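Local coordinates for beta-glucanase (Bacteroides thetaiotaomicron, PDB 6EUG), which probably cleaves beta-1,3-linked galactose from arabinogalactan, the part described being the glycoside hydrolase family 43 propeller domain of a longer protein that also carries a family 16 region, at residues F60-P65 and I108-K113; G209-D214 and S231-T236; T273-T278 and L291-S296. All blocks are in the same frame, centred on the assembly; numbering follows the deposited sequence.

Interaction 1 of 3, residues F60-P65 and I108-K113; sequences FGEHRP and IMERPK. With GIM (glucoimidazole), chain B.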
loop_
_atom_site.group_PDB
_atom_site.type_symbol
_atom_site.label_atom_id
_atom_site.label_comp_id
_atom_site.label_asym_id
_atom_site.label_seq_id
_atom_site.Cartn_x
_atom_site.Cartn_y
_atom_site.Cartn_z
ATOM N N PHE A 60 -10.189 -2.474 -6.659
ATOM C CA PHE A 60 -9.780 -1.104 -7.001
ATOM C C PHE A 60 -8.316 -1.042 -7.385
ATOM O O PHE A 60 -7.482 -1.715 -6.740
ATOM C CB PHE A 60 -10.031 -0.155 -5.821
ATOM C CG PHE A 60 -11.426 -0.237 -5.250
ATOM C CD1 PHE A 60 -11.772 -1.201 -4.277
ATOM C CD2 PHE A 60 -12.454 0.593 -5.763
ATOM C CE1 PHE A 60 -13.074 -1.287 -3.784
ATOM C CE2 PHE A 60 -13.746 0.511 -5.263
ATOM C CZ PHE A 60 -14.058 -0.436 -4.279
ATOM N N GLY A 61 -7.965 -0.214 -8.390
ATOM C CA GLY A 61 -6.547 -0.038 -8.735
ATOM C C GLY A 61 -6.319 1.179 -9.636
ATOM O O GLY A 61 -7.282 1.859 -10.075
ATOM N N GLU A 62 -5.041 1.420 -9.932
ATOM C CA GLU A 62 -4.595 2.524 -10.820
ATOM C C GLU A 62 -5.008 2.237 -12.265
ATOM O O GLU A 62 -4.791 1.104 -12.771
ATOM C CB GLU A 62 -3.082 2.618 -10.785
ATOM C CG GLU A 62 -2.467 2.808 -9.416
ATOM C CD GLU A 62 -1.032 2.311 -9.306
ATOM O OE1 GLU A 62 -0.479 2.402 -8.190
ATOM O OE2 GLU A 62 -0.449 1.854 -10.337
ATOM N N HIS A 63 -5.650 3.214 -12.918
ATOM C CA HIS A 63 -5.823 3.179 -14.361
ATOM C C HIS A 63 -4.525 3.739 -14.989
ATOM O O HIS A 63 -4.203 4.915 -14.816
ATOM C CB HIS A 63 -7.061 4.004 -14.768
ATOM C CG HIS A 63 -7.352 3.988 -16.218
ATOM N ND1 HIS A 63 -6.517 4.570 -17.150
ATOM C CD2 HIS A 63 -8.438 3.544 -16.901
ATOM C CE1 HIS A 63 -7.070 4.459 -18.346
ATOM N NE2 HIS A 63 -8.215 3.815 -18.229
ATOM N N ARG A 64 -3.746 2.864 -15.623
ATOM C CA ARG A 64 -2.477 3.240 -16.202
ATOM C C ARG A 64 -2.595 3.438 -17.710
ATOM O O ARG A 64 -3.348 2.714 -18.372
ATOM C CB ARG A 64 -1.369 2.204 -15.907
ATOM C CG ARG A 64 -0.900 2.129 -14.449
ATOM C CD ARG A 64 -0.091 3.342 -14.018
ATOM N NE ARG A 64 0.446 3.169 -12.673
ATOM C CZ ARG A 64 1.480 3.842 -12.166
ATOM N NH1 ARG A 64 1.891 3.580 -10.932
ATOM N NH2 ARG A 64 2.138 4.749 -12.894
ATOM N N PRO A 65 -1.758 4.339 -18.268
ATOM C CA PRO A 65 -1.684 4.585 -19.698
ATOM C C PRO A 65 -0.807 3.546 -20.448
ATOM O O PRO A 65 0.046 2.879 -19.837
ATOM C CB PRO A 65 -1.079 5.992 -19.741
ATOM C CG PRO A 65 -0.161 6.046 -18.612
ATOM C CD PRO A 65 -0.889 5.280 -17.518
ATOM N N ILE A 108 -0.581 12.579 -9.731
ATOM C CA ILE A 108 -0.294 11.137 -9.626
ATOM C C ILE A 108 -1.192 10.541 -8.529
ATOM O O ILE A 108 -1.261 11.096 -7.431
ATOM C CB ILE A 108 1.202 10.920 -9.282
ATOM C CG1 ILE A 108 2.088 11.285 -10.491
ATOM C CG2 ILE A 108 1.519 9.528 -8.778
ATOM C CD1 ILE A 108 3.549 11.437 -10.111
ATOM N N MET A 109 -1.866 9.443 -8.853
ATOM C CA MET A 109 -2.726 8.712 -7.934
ATOM C C MET A 109 -2.283 7.248 -7.968
ATOM O O MET A 109 -2.437 6.583 -9.003
ATOM C CB MET A 109 -4.172 8.844 -8.410
ATOM C CG MET A 109 -4.723 10.264 -8.342
ATOM S SD MET A 109 -6.350 10.268 -9.085
ATOM C CE MET A 109 -7.359 11.141 -7.898
ATOM N N GLU A 110 -1.716 6.764 -6.848
ATOM C CA GLU A 110 -1.158 5.398 -6.729
ATOM C C GLU A 110 -1.627 4.608 -5.497
ATOM O O GLU A 110 -2.009 5.181 -4.463
ATOM C CB GLU A 110 0.381 5.417 -6.750
ATOM C CG GLU A 110 0.942 5.869 -8.093
ATOM C CD GLU A 110 2.461 5.951 -8.176
ATOM O OE1 GLU A 110 3.172 5.697 -7.161
ATOM O OE2 GLU A 110 2.961 6.324 -9.283
ATOM N N ARG A 111 -1.640 3.292 -5.675
ATOM C CA ARG A 111 -1.831 2.335 -4.597
ATOM C C ARG A 111 -3.096 2.564 -3.776
ATOM O O ARG A 111 -3.075 2.502 -2.549
ATOM C CB ARG A 111 -0.547 2.211 -3.749
ATOM C CG ARG A 111 0.632 1.622 -4.510
ATOM C CD ARG A 111 1.859 1.270 -3.653
ATOM N NE ARG A 111 2.945 0.784 -4.514
ATOM C CZ ARG A 111 3.049 -0.456 -5.012
ATOM N NH1 ARG A 111 2.211 -1.419 -4.671
ATOM N NH2 ARG A 111 4.059 -0.771 -5.839
ATOM N N PRO A 112 -4.252 2.732 -4.464
ATOM C CA PRO A 112 -5.486 2.911 -3.712
ATOM C C PRO A 112 -5.889 1.706 -2.869
ATOM O O PRO A 112 -5.640 0.553 -3.268
ATOM C CB PRO A 112 -6.531 3.106 -4.819
ATOM C CG PRO A 112 -5.999 2.237 -5.943
ATOM C CD PRO A 112 -4.508 2.473 -5.892
ATOM N N LYS A 113 -6.560 1.969 -1.762
ATOM C CA LYS A 113 -7.156 0.934 -0.907
ATOM C C LYS A 113 -8.497 1.433 -0.390
ATOM O O LYS A 113 -8.649 2.608 -0.101
ATOM C CB LYS A 113 -6.251 0.562 0.281
ATOM C CG LYS A 113 -4.797 0.203 -0.107
ATOM C CD LYS A 113 -4.732 -1.159 -0.794
ATOM C CE LYS A 113 -3.340 -1.458 -1.315
ATOM N NZ LYS A 113 -2.953 -0.555 -2.476
HETATM C C1 GIM B . 7.806 2.620 -6.753
HETATM C C2 GIM B . 6.476 2.354 -6.160
HETATM N N10 GIM B . 8.041 3.190 -7.948
HETATM C C3 GIM B . 5.394 2.462 -7.250
HETATM C C4 GIM B . 5.663 3.730 -8.114
HETATM C C5 GIM B . 6.970 3.574 -8.907
HETATM C C6 GIM B . 7.345 4.826 -9.698
HETATM C C7 GIM B . 9.988 2.768 -6.974
HETATM C C8 GIM B . 9.389 3.275 -8.110
HETATM N N1 GIM B . 8.995 2.367 -6.149
HETATM O O3 GIM B . 4.090 2.575 -6.659
HETATM O O2 GIM B . 6.551 1.119 -5.400
HETATM O O4 GIM B . 5.699 4.960 -7.346
HETATM O O6 GIM B . 7.712 5.883 -8.817
#

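Interaction 2 of 3, residues G209-D214 and S231-T236; sequences GQMSRD and SEDNLT. With GIM (glucoimidazole), chain B.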
loop_
_atom_site.group_PDB
_atom_site.type_symbol
_atom_site.label_atom_id
_atom_site.label_comp_id
_atom_site.label_asym_id
_atom_site.label_seq_id
_atom_site.Cartn_x
_atom_site.Cartn_y
_atom_site.Cartn_z
ATOM N N GLY A 209 4.244 17.575 8.872
ATOM C CA GLY A 209 3.798 16.175 8.775
ATOM C C GLY A 209 4.745 15.202 8.075
ATOM O O GLY A 209 5.555 15.561 7.218
ATOM N N GLN A 210 4.585 13.938 8.430
ATOM C CA GLN A 210 5.435 12.861 7.920
ATOM C C GLN A 210 5.055 12.507 6.481
ATOM O O GLN A 210 3.861 12.555 6.108
ATOM C CB GLN A 210 5.324 11.628 8.830
ATOM C CG GLN A 210 5.741 11.912 10.279
ATOM C CD GLN A 210 7.182 12.353 10.398
ATOM O OE1 GLN A 210 8.085 11.652 9.922
ATOM N NE2 GLN A 210 7.415 13.536 11.043
ATOM N N MET A 211 6.074 12.177 5.683
ATOM C CA MET A 211 5.889 11.843 4.279
ATOM C C MET A 211 5.172 10.518 4.128
ATOM O O MET A 211 5.326 9.644 4.955
ATOM C CB MET A 211 7.237 11.773 3.543
ATOM C CG MET A 211 8.000 13.105 3.482
ATOM S SD MET A 211 9.675 12.962 2.846
ATOM C CE MET A 211 9.375 12.521 1.129
ATOM N N SER A 212 4.337 10.415 3.088
ATOM C CA SER A 212 3.615 9.158 2.769
ATOM C C SER A 212 3.660 8.914 1.292
ATOM O O SER A 212 3.131 9.738 0.538
ATOM C CB SER A 212 2.131 9.267 3.248
ATOM O OG SER A 212 1.413 8.045 3.073
ATOM N N ARG A 213 4.306 7.810 0.866
ATOM C CA ARG A 213 4.327 7.389 -0.524
ATOM C C ARG A 213 3.605 6.029 -0.677
ATOM O O ARG A 213 2.375 6.003 -0.530
ATOM C CB ARG A 213 5.739 7.492 -1.153
ATOM C CG ARG A 213 6.275 8.915 -1.203
ATOM C CD ARG A 213 7.178 9.108 -2.424
ATOM N NE ARG A 213 7.830 10.420 -2.526
ATOM C CZ ARG A 213 9.053 10.707 -2.069
ATOM N NH1 ARG A 213 9.774 9.804 -1.390
ATOM N NH2 ARG A 213 9.555 11.928 -2.260
ATOM N N ASP A 214 4.311 4.924 -0.921
ATOM C CA ASP A 214 3.650 3.625 -0.975
ATOM C C ASP A 214 2.911 3.390 0.373
ATOM O O ASP A 214 3.421 3.772 1.448
ATOM C CB ASP A 214 4.629 2.459 -1.183
ATOM C CG ASP A 214 5.208 2.375 -2.583
ATOM O OD1 ASP A 214 4.910 3.191 -3.492
ATOM O OD2 ASP A 214 5.967 1.397 -2.797
ATOM N N SER A 231 7.739 6.281 4.616
ATOM C CA SER A 231 7.936 7.675 5.094
ATOM C C SER A 231 9.427 8.080 5.111
ATOM O O SER A 231 10.289 7.292 4.727
ATOM C CB SER A 231 7.363 7.804 6.520
ATOM O OG SER A 231 7.163 9.163 6.925
ATOM N N GLU A 232 9.742 9.306 5.555
ATOM C CA GLU A 232 11.131 9.731 5.715
ATOM C C GLU A 232 11.974 9.493 4.417
ATOM O O GLU A 232 12.992 8.783 4.421
ATOM C CB GLU A 232 11.739 9.004 6.936
ATOM C CG GLU A 232 10.953 9.133 8.234
ATOM C CD GLU A 232 11.492 8.349 9.427
ATOM O OE1 GLU A 232 12.743 8.074 9.518
ATOM O OE2 GLU A 232 10.643 7.933 10.293
ATOM N N ASP A 233 11.535 10.081 3.307
ATOM C CA ASP A 233 12.211 9.941 1.998
ATOM C C ASP A 233 12.265 8.440 1.583
ATOM O O ASP A 233 13.281 7.982 1.027
ATOM C CB ASP A 233 13.620 10.595 1.952
ATOM C CG ASP A 233 13.586 12.145 1.893
ATOM O OD1 ASP A 233 12.545 12.768 1.785
ATOM O OD2 ASP A 233 14.638 12.789 1.993
ATOM N N ASN A 234 11.179 7.705 1.909
ATOM C CA ASN A 234 11.025 6.251 1.653
ATOM C C ASN A 234 11.902 5.347 2.564
ATOM O O ASN A 234 11.852 4.124 2.447
ATOM C CB ASN A 234 11.299 5.879 0.163
ATOM C CG ASN A 234 10.275 6.444 -0.814
ATOM O OD1 ASN A 234 9.235 6.974 -0.435
ATOM N ND2 ASN A 234 10.606 6.368 -2.094
ATOM N N LEU A 235 12.679 5.925 3.471
ATOM C CA LEU A 235 13.658 5.155 4.247
ATOM C C LEU A 235 13.055 4.300 5.390
ATOM O O LEU A 235 13.685 3.351 5.831
ATOM C CB LEU A 235 14.755 6.070 4.812
ATOM C CG LEU A 235 15.638 6.785 3.773
ATOM C CD1 LEU A 235 16.333 8.023 4.309
ATOM C CD2 LEU A 235 16.651 5.831 3.197
ATOM N N THR A 236 11.888 4.675 5.894
ATOM C CA THR A 236 11.376 4.132 7.169
ATOM C C THR A 236 9.887 3.886 7.021
ATOM O O THR A 236 9.177 4.756 6.444
ATOM C CB THR A 236 11.617 5.182 8.296
ATOM O OG1 THR A 236 13.025 5.519 8.353
ATOM C CG2 THR A 236 11.157 4.657 9.659
HETATM C C1 GIM B . 7.806 2.620 -6.753
HETATM C C2 GIM B . 6.476 2.354 -6.160
HETATM N N10 GIM B . 8.041 3.190 -7.948
HETATM C C3 GIM B . 5.394 2.462 -7.250
HETATM C C4 GIM B . 5.663 3.730 -8.114
HETATM C C5 GIM B . 6.970 3.574 -8.907
HETATM C C6 GIM B . 7.345 4.826 -9.698
HETATM C C7 GIM B . 9.988 2.768 -6.974
HETATM C C8 GIM B . 9.389 3.275 -8.110
HETATM N N1 GIM B . 8.995 2.367 -6.149
HETATM O O3 GIM B . 4.090 2.575 -6.659
HETATM O O2 GIM B . 6.551 1.119 -5.400
HETATM O O4 GIM B . 5.699 4.960 -7.346
HETATM O O6 GIM B . 7.712 5.883 -8.817
HETATM O O HOH W 1 8.717 11.876 7.017
HETATM O O HOH W 2 7.300 4.524 -1.424
#

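Interaction 3 of 3, residues T273-T278 and L291-S296; sequences TYWMIT and LLTADS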
loop_
_atom_site.group_PDB
_atom_site.type_symbol
_atom_site.label_atom_id
_atom_site.label_comp_id
_atom_site.label_asym_id
_atom_site.label_seq_id
_atom_site.Cartn_x
_atom_site.Cartn_y
_atom_site.Cartn_z
ATOM N N THR A 273 -1.451 -13.099 15.218
ATOM C CA THR A 273 -0.151 -12.635 14.754
ATOM C C THR A 273 -0.302 -11.824 13.461
ATOM O O THR A 273 -1.060 -12.215 12.549
ATOM C CB THR A 273 0.801 -13.815 14.493
ATOM O OG1 THR A 273 0.983 -14.536 15.711
ATOM C CG2 THR A 273 2.132 -13.332 13.949
ATOM N N TYR A 274 0.380 -10.683 13.439
ATOM C CA TYR A 274 0.437 -9.798 12.257
ATOM C C TYR A 274 1.614 -10.197 11.350
ATOM O O TYR A 274 2.760 -10.438 11.823
ATOM C CB TYR A 274 0.549 -8.328 12.685
ATOM C CG TYR A 274 -0.620 -7.843 13.515
ATOM C CD1 TYR A 274 -0.635 -8.055 14.897
ATOM C CD2 TYR A 274 -1.741 -7.255 12.930
ATOM C CE1 TYR A 274 -1.685 -7.639 15.676
ATOM C CE2 TYR A 274 -2.814 -6.842 13.719
ATOM C CZ TYR A 274 -2.788 -7.063 15.092
ATOM O OH TYR A 274 -3.838 -6.721 15.959
ATOM N N TRP A 275 1.340 -10.225 10.045
ATOM C CA TRP A 275 2.325 -10.589 9.013
ATOM C C TRP A 275 2.287 -9.533 7.908
ATOM O O TRP A 275 1.210 -9.267 7.307
ATOM C CB TRP A 275 2.007 -11.958 8.381
ATOM C CG TRP A 275 2.050 -13.137 9.332
ATOM C CD1 TRP A 275 0.959 -13.808 9.850
ATOM C CD2 TRP A 275 3.210 -13.782 9.893
ATOM N NE1 TRP A 275 1.366 -14.811 10.709
ATOM C CE2 TRP A 275 2.733 -14.829 10.750
ATOM C CE3 TRP A 275 4.590 -13.591 9.766
ATOM C CZ2 TRP A 275 3.591 -15.681 11.438
ATOM C CZ3 TRP A 275 5.457 -14.443 10.478
ATOM C CH2 TRP A 275 4.941 -15.477 11.298
ATOM N N MET A 276 3.437 -8.957 7.590
ATOM C CA MET A 276 3.517 -7.953 6.515
ATOM C C MET A 276 4.613 -8.340 5.507
ATOM O O MET A 276 5.725 -8.733 5.894
ATOM C CB MET A 276 3.809 -6.568 7.121
ATOM C CG MET A 276 3.835 -5.419 6.133
ATOM S SD MET A 276 3.446 -3.789 6.818
ATOM C CE MET A 276 4.444 -3.635 8.303
ATOM N N ILE A 277 4.289 -8.213 4.226
ATOM C CA ILE A 277 5.244 -8.442 3.120
ATOM C C ILE A 277 5.525 -7.104 2.463
ATOM O O ILE A 277 4.594 -6.343 2.161
ATOM C CB ILE A 277 4.769 -9.515 2.091
ATOM C CG1 ILE A 277 4.605 -10.869 2.798
ATOM C CG2 ILE A 277 5.717 -9.596 0.888
ATOM C CD1 ILE A 277 4.026 -11.995 1.953
ATOM N N THR A 278 6.816 -6.861 2.220
ATOM C CA THR A 278 7.290 -5.653 1.562
ATOM C C THR A 278 8.306 -5.969 0.475
ATOM O O THR A 278 8.850 -7.091 0.423
ATOM C CB THR A 278 7.906 -4.692 2.599
ATOM O OG1 THR A 278 8.982 -5.351 3.281
ATOM C CG2 THR A 278 6.889 -4.283 3.647
ATOM N N LEU A 291 9.708 -10.412 4.779
ATOM C CA LEU A 291 8.603 -10.755 5.695
ATOM C C LEU A 291 8.822 -10.088 7.054
ATOM O O LEU A 291 9.891 -10.239 7.646
ATOM C CB LEU A 291 8.482 -12.267 5.877
ATOM C CG LEU A 291 7.362 -12.791 6.768
ATOM C CD1 LEU A 291 6.008 -12.381 6.178
ATOM C CD2 LEU A 291 7.439 -14.300 6.936
ATOM N N LEU A 292 7.808 -9.358 7.533
ATOM C CA LEU A 292 7.860 -8.670 8.821
ATOM C C LEU A 292 6.735 -9.192 9.726
ATOM O O LEU A 292 5.654 -9.521 9.226
ATOM C CB LEU A 292 7.773 -7.175 8.655
ATOM C CG LEU A 292 8.533 -6.534 7.450
ATOM C CD1 LEU A 292 8.197 -5.057 7.323
ATOM C CD2 LEU A 292 10.046 -6.701 7.592
ATOM N N THR A 293 6.979 -9.265 11.033
ATOM C CA THR A 293 5.956 -9.772 11.979
ATOM C C THR A 293 5.940 -9.036 13.325
ATOM O O THR A 293 7.000 -8.531 13.803
ATOM C CB THR A 293 6.100 -11.302 12.165
ATOM O OG1 THR A 293 4.997 -11.875 12.894
ATOM C CG2 THR A 293 7.411 -11.647 12.894
ATOM N N ALA A 294 4.745 -8.998 13.929
ATOM C CA ALA A 294 4.526 -8.491 15.281
ATOM C C ALA A 294 3.369 -9.210 15.979
ATOM O O ALA A 294 2.466 -9.776 15.307
ATOM C CB ALA A 294 4.259 -6.987 15.286
ATOM N N ASP A 295 3.382 -9.167 17.309
ATOM C CA ASP A 295 2.240 -9.665 18.121
ATOM C C ASP A 295 1.261 -8.598 18.603
ATOM O O ASP A 295 0.322 -8.915 19.363
ATOM C CB ASP A 295 2.738 -10.533 19.308
ATOM C CG ASP A 295 3.453 -11.830 18.849
ATOM O OD1 ASP A 295 3.271 -12.285 17.716
ATOM O OD2 ASP A 295 4.230 -12.407 19.642
ATOM N N SER A 296 1.519 -7.336 18.241
ATOM C CA SER A 296 0.597 -6.204 18.470
ATOM C C SER A 296 0.899 -5.179 17.372
ATOM O O SER A 296 2.061 -4.999 17.004
ATOM C CB SER A 296 0.797 -5.581 19.851
ATOM O OG SER A 296 -0.150 -4.539 20.098
#

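Interaction 1 of 3, residues F60-P65 and I108-K113
E110 can be followed outward between E62 and R64 on one side and glucoimidazole on the other. Its CB lies 3.5 Å from E62 OE1, and CG, placed beside the backbone N (chi1 -66°), keeps near that oxygen while coming close to R64 NH1. The chain runs extended, carrying the carboxylate to the ligand. OE1 accepts from two sugar hydroxyls, closely from O4 of glucoimidazole (2.6 Å from E110 OE1) and at longer range from O3. OE2 turns back to R64, whose NH1 makes a weak salt-bridge contact at 3.4 Å with E110 OE2, and it is also hydrogen-bonded to Y136 OH.

E62 probably helps to position these ligand-binding groups from the second shell. E62 OE2 takes both NE (2.8 Å) and NH1 of R64, which reach it from the same face of the carboxylate, gripping one oxygen side-on. E62 OE1 uses its anti lone pair for the backbone N of R111 at 2.9 Å (156° at the hydrogen). R111 NE donates weakly to O3 of glucoimidazole, and R111 NH2 to its O2 at 3.2 Å. P112 CG packs 3.6 Å from G61 CA.

All the touching residues are buried. Segments 60-62 and 108-113 run antiparallel, at 170°, with axes 6.0 Å apart, yet belong to different four-stranded sheets; I75 of strand 74-80 packs against both M109 and P112.

Interaction 2 of 3, residues G209-D214 and S231-T236
Direct hydrogen bonds join the two loops at S231 and R213. S231 OG, anti to its own N (chi1 -164°), donates to M211 O at 2.7 Å, in the carbonyl plane and on a lone pair. R213 NH1 donates to N234 OD1 at 3.0 Å; the oxygen sits in the guanidinium plane, whereas the donor stands above the amide plane, the two planes being 82° apart. R213 NH2 has a firmer partner in Y136 O.

Water adds two bridges. One molecule accepts from M211 N and donates to Q210 OE1 and S231 OG; Q210 OE1 is also bound by Q238. The second accepts from D214 N, 3.1 Å away, and donates weakly to N234 OD1.

Sulfur supplies a softer contact: M211 SD lies 3.1 Å from D233 OD1, and D233 N points weakly at M211 SD, 3.5 Å distant, while D233 OD2 forms a salt bridge with R204.

At the ligand end, D214 OD2 accepts from O2 of glucoimidazole at 2.7 Å.

Segment 231-236 connects strands 225-231 and 236-242 through a type I' turn (E232 to L235), with a classic bulge opposite S231. Segment 209-214 lies across that turn, part of the loop that leads from helix 200-205 to strand 215-219 of the same sheet.

Interaction 3 of 3, residues T273-T278 and L291-S296
The beta hairpin of strands 273-279 and 290-294 forms the middle pair of one four-stranded antiparallel sheet, a blade of the five-bladed propeller expected of family 43. Its register is given by alternating pairs: Y274 with A294 and M276 with L292 are hydrogen-bonded, W275 with T293 and I277 with L291 non-hydrogen-bonded. M276 N reaches L292 O at 2.8 Å and 171° at the hydrogen, and L292 N returns to M276 O at 2.7 Å. At the next hydrogen-bonded pair, Y274 N donates to A294 O at 2.9 Å, nearly in line with the carbonyl, while Y274 O takes two donors. One is A294 N; the other is T293 OG1, 2.9 Å from Y274 O.

That second donor exists because T293 OG1 lies anti to its backbone N (chi1 -170°), turned across to the neighbouring strand. The same hydroxyl oxygen sits 3.5 Å above the plane of the W275 ring, offset toward its rim, and T273 CG2 covers the same face. L291 extends this side of the sheet: its CD1 is 4.0 Å from I277 CG1, and both its methyls approach the six-membered ring of W275 at CE3. The W275 ring also meets F268, and P363 of strand 363-366 packs against W275 and L291.

On the other side, L292 CD1 meets M276 CE at 4.1 Å and T278 CG2 at 4.0 Å. Y274 sends its ring along the segment 294-296, with A294 O at its edge; its hydroxyl is hydrogen-bonded to D220 and K269.

Backbone bonds thus fix the register, and mostly apolar packing covers both faces. The T293 hydroxyl, whose hydrogen is spent on Y274 O, can therefore be packed against the face of the W275 indole, near its rim, without leaving that proton unpaired.

How the interactions relate
Every touching residue of interaction 1 is buried, interaction 2 is partly so, and interaction 3 is mostly buried, with T273 and W275 partly exposed and D295 and S296 exposed. No strand is shared among them. Interaction 1 joins two different sheets, interaction 2 sets an incoming loop on the turn of the sheet it leads into, and interaction 3 ties neighbouring strands within another sheet. Chemistry follows place: ionic groups beside the ligand in 1, hydroxyl, amide and water links in 2, backbone pairing with apolar and aromatic packing in 3. Interactions 1 and 2 both bind glucoimidazole and meet through a long, weak ion pair between R111 and D214. Interaction 3 touches neither, its nearest atoms about 8 Å from interaction 2.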